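Local coordinates for protein beta sliding clamp (Caulobacter crescentus, PDB 5WCE) that probably forms, as a head-to-tail homodimer, a ring around DNA that tethers DNA polymerases and other proteins and gives them processivity, at residues Lys178-Ala183 against Leu189-Met194. Numbering follows the deposited sequence.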
ATOM      1  N   LYS A 178      28.484  16.268 -22.435  1.00 34.21           N
ATOM      2  CA  LYS A 178      27.349  15.510 -21.914  1.00 32.97           C
ATOM      3  C   LYS A 178      26.667  16.242 -20.769  1.00 29.89           C
ATOM      4  O   LYS A 178      27.335  16.794 -19.944  1.00 29.75           O
ATOM      5  CB  LYS A 178      27.854  14.157 -21.462  1.00 34.14           C
ATOM      6  CG  LYS A 178      28.178  13.332 -22.703  1.00 36.30           C
ATOM      7  CD  LYS A 178      29.375  12.483 -22.507  1.00 38.10           C
ATOM      8  CE  LYS A 178      29.588  11.667 -23.774  1.00 40.16           C
ATOM      9  NZ  LYS A 178      30.464  10.552 -23.405  1.00 43.60           N
ATOM     10  N   LEU A 179      25.342  16.244 -20.756  1.00 28.88           N
ATOM     11  CA  LEU A 179      24.568  16.561 -19.545  1.00 27.28           C
ATOM     12  C   LEU A 179      24.493  15.275 -18.690  1.00 25.56           C
ATOM     13  O   LEU A 179      23.967  14.264 -19.161  1.00 23.77           O
ATOM     14  CB  LEU A 179      23.178  17.056 -19.916  1.00 27.72           C
ATOM     15  CG  LEU A 179      22.228  17.447 -18.776  1.00 26.78           C
ATOM     16  CD1 LEU A 179      22.807  18.586 -17.983  1.00 27.06           C
ATOM     17  CD2 LEU A 179      20.863  17.846 -19.304  1.00 27.00           C
ATOM     18  N   ARG A 180      24.994  15.350 -17.447  1.00 23.57           N
ATOM     19  CA  ARG A 180      25.207  14.189 -16.601  1.00 23.27           C
ATOM     20  C   ARG A 180      24.508  14.364 -15.243  1.00 21.17           C
ATOM     21  O   ARG A 180      24.481  15.464 -14.684  1.00 21.55           O
ATOM     22  CB  ARG A 180      26.725  13.961 -16.387  1.00 24.00           C
ATOM     23  CG  ARG A 180      27.069  12.766 -15.481  1.00 24.85           C
ATOM     24  CD  ARG A 180      28.572  12.641 -15.316  1.00 26.95           C
ATOM     25  NE  ARG A 180      29.193  12.090 -16.509  1.00 28.46           N
ATOM     26  CZ  ARG A 180      30.505  11.811 -16.628  1.00 31.99           C
ATOM     27  NH1 ARG A 180      31.369  12.070 -15.634  1.00 32.54           N
ATOM     28  NH2 ARG A 180      30.969  11.281 -17.761  1.00 32.92           N
ATOM     29  N   ALA A 181      23.936  13.294 -14.748  1.00 19.29           N
ATOM     30  CA  ALA A 181      23.360  13.227 -13.427  1.00 18.42           C
ATOM     31  C   ALA A 181      24.100  12.147 -12.626  1.00 18.44           C
ATOM     32  O   ALA A 181      24.257  11.015 -13.120  1.00 18.81           O
ATOM     33  CB  ALA A 181      21.887  12.912 -13.515  1.00 17.62           C
ATOM     34  N   VAL A 182      24.561  12.508 -11.436  1.00 18.37           N
ATOM     35  CA  VAL A 182      25.268  11.569 -10.531  1.00 18.72           C
ATOM     36  C   VAL A 182      24.582  11.587  -9.159  1.00 19.35           C
ATOM     37  O   VAL A 182      24.276  12.661  -8.614  1.00 18.90           O
ATOM     38  CB  VAL A 182      26.745  11.899 -10.343  1.00 19.54           C
ATOM     39  CG1 VAL A 182      27.361  11.013  -9.261  1.00 19.39           C
ATOM     40  CG2 VAL A 182      27.504  11.716 -11.640  1.00 20.41           C
ATOM     41  N   ALA A 183      24.278  10.395  -8.645  1.00 18.69           N
ATOM     42  CA  ALA A 183      23.692  10.239  -7.309  1.00 19.34           C
ATOM     43  C   ALA A 183      24.575   9.287  -6.513  1.00 20.11           C
ATOM     44  O   ALA A 183      25.056   8.281  -7.051  1.00 20.34           O
ATOM     45  CB  ALA A 183      22.293   9.671  -7.397  1.00 18.72           C
ATOM     46  N   LEU A 189      26.897   4.303  -6.086  1.00 19.68           N
ATOM     47  CA  LEU A 189      26.808   5.436  -6.971  1.00 19.79           C
ATOM     48  C   LEU A 189      26.099   5.058  -8.261  1.00 19.35           C
ATOM     49  O   LEU A 189      26.219   3.904  -8.815  1.00 18.36           O
ATOM     50  CB  LEU A 189      28.196   6.009  -7.221  1.00 19.96           C
ATOM     51  CG  LEU A 189      28.317   7.238  -8.153  1.00 20.72           C
ATOM     52  CD1 LEU A 189      29.441   8.167  -7.724  1.00 21.65           C
ATOM     53  CD2 LEU A 189      28.511   6.801  -9.628  1.00 21.70           C
ATOM     54  N   ALA A 190      25.410   6.043  -8.810  1.00 18.11           N
ATOM     55  CA  ALA A 190      24.756   5.911 -10.111  1.00 18.08           C
ATOM     56  C   ALA A 190      25.044   7.117 -10.958  1.00 18.84           C
ATOM     57  O   ALA A 190      25.036   8.255 -10.452  1.00 19.09           O
ATOM     58  CB  ALA A 190      23.275   5.737  -9.955  1.00 18.19           C
ATOM     59  N   LEU A 191      25.339   6.873 -12.235  1.00 18.75           N
ATOM     60  CA  LEU A 191      25.684   7.912 -13.171  1.00 19.50           C
ATOM     61  C   LEU A 191      24.899   7.655 -14.463  1.00 19.95           C
ATOM     62  O   LEU A 191      24.846   6.499 -14.957  1.00 19.41           O
ATOM     63  CB  LEU A 191      27.195   7.920 -13.407  1.00 20.27           C
ATOM     64  CG  LEU A 191      27.784   8.905 -14.433  1.00 21.15           C
ATOM     65  CD1 LEU A 191      29.258   9.154 -14.188  1.00 22.21           C
ATOM     66  CD2 LEU A 191      27.575   8.526 -15.889  1.00 22.24           C
ATOM     67  N   ALA A 192      24.285   8.714 -15.011  1.00 19.58           N
ATOM     68  CA  ALA A 192      23.644   8.651 -16.309  1.00 19.87           C
ATOM     69  C   ALA A 192      23.879   9.936 -17.058  1.00 21.49           C
ATOM     70  O   ALA A 192      23.958  11.025 -16.454  1.00 21.05           O
ATOM     71  CB  ALA A 192      22.173   8.358 -16.176  1.00 18.94           C
ATOM     72  N   GLU A 193      24.047   9.836 -18.368  1.00 22.32           N
ATOM     73  CA  GLU A 193      24.335  11.017 -19.152  1.00 23.93           C
ATOM     74  C   GLU A 193      23.729  10.939 -20.538  1.00 25.12           C
ATOM     75  O   GLU A 193      23.341   9.868 -21.015  1.00 23.99           O
ATOM     76  CB  GLU A 193      25.835  11.262 -19.205  1.00 25.54           C
ATOM     77  CG  GLU A 193      26.589  10.241 -20.069  1.00 25.98           C
ATOM     78  CD  GLU A 193      28.066  10.184 -19.846  1.00 27.55           C
ATOM     79  OE1 GLU A 193      28.580  11.024 -19.081  1.00 27.69           O
ATOM     80  OE2 GLU A 193      28.710   9.294 -20.490  1.00 29.87           O
ATOM     81  N   MET A 194      23.641  12.117 -21.159  1.00 25.74           N
ATOM     82  CA  MET A 194      23.117  12.292 -22.514  1.00 26.71           C
ATOM     83  C   MET A 194      23.929  13.360 -23.217  1.00 28.05           C
ATOM     84  O   MET A 194      24.617  14.127 -22.549  1.00 27.14           O
ATOM     85  CB  MET A 194      21.660  12.732 -22.467  1.00 26.56           C
ATOM     86  CG  MET A 194      21.446  14.114 -21.761  1.00 26.56           C
ATOM     87  SD  MET A 194      19.724  14.632 -21.623  1.00 28.05           S
ATOM     88  CE  MET A 194      19.503  15.068 -23.347  1.00 30.03           C
TER
HETATM   89  O   HOH W   1      31.412  10.667 -21.010  1.00 52.21           O
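R180 and E193 face each other as a non-hydrogen-bonded antiparallel pair, their CA atoms 4.2 Å apart, and are joined by a side-on salt bridge. Both donors converge on one oxygen: E193 OE1 accepts from R180 NH2 at 2.7 Å, through its syn lone pair, and from R180 NE at 2.9 Å. For both bonds OE1 lies within 3° of the guanidinium plane, so the paired grip fixes the turn of the arginine head; the carboxylate is nearly coplanar with it. The glutamate stands with CG between its backbone N and carbonyl carbon (chi1 71°), its chain running extended beside R180. E193 OE2 meets K178 NZ in a long salt bridge of 3.6 Å, which a water linking the same two atoms supplements. E173 offers R180 NH2 a second carboxylate, and R180 NH1 is hydrogen-bonded to Y257 OH.

Leucine and valine side chains pack along the same face. L191 CD1 lies over one guanidinium face, near its rim, and reaches R180 CD at 3.7 Å; V182 meets L191 through CG2 and L189 through CG1. On the other face, L179 CB packs against M194 CG at 3.9 Å, and both side chains touch L146 of helix 140-148.

Backbone bonds pair A181 with A192 and A183 with A190 reciprocally; between L179 and M194, the bond from L179 N to M194 O is weak. Strands 176-184 and 188-195, consecutive and antiparallel (axes at 160°), form a β-hairpin in the eight-stranded sheet that joins the central and C-terminal domains of the sliding clamp.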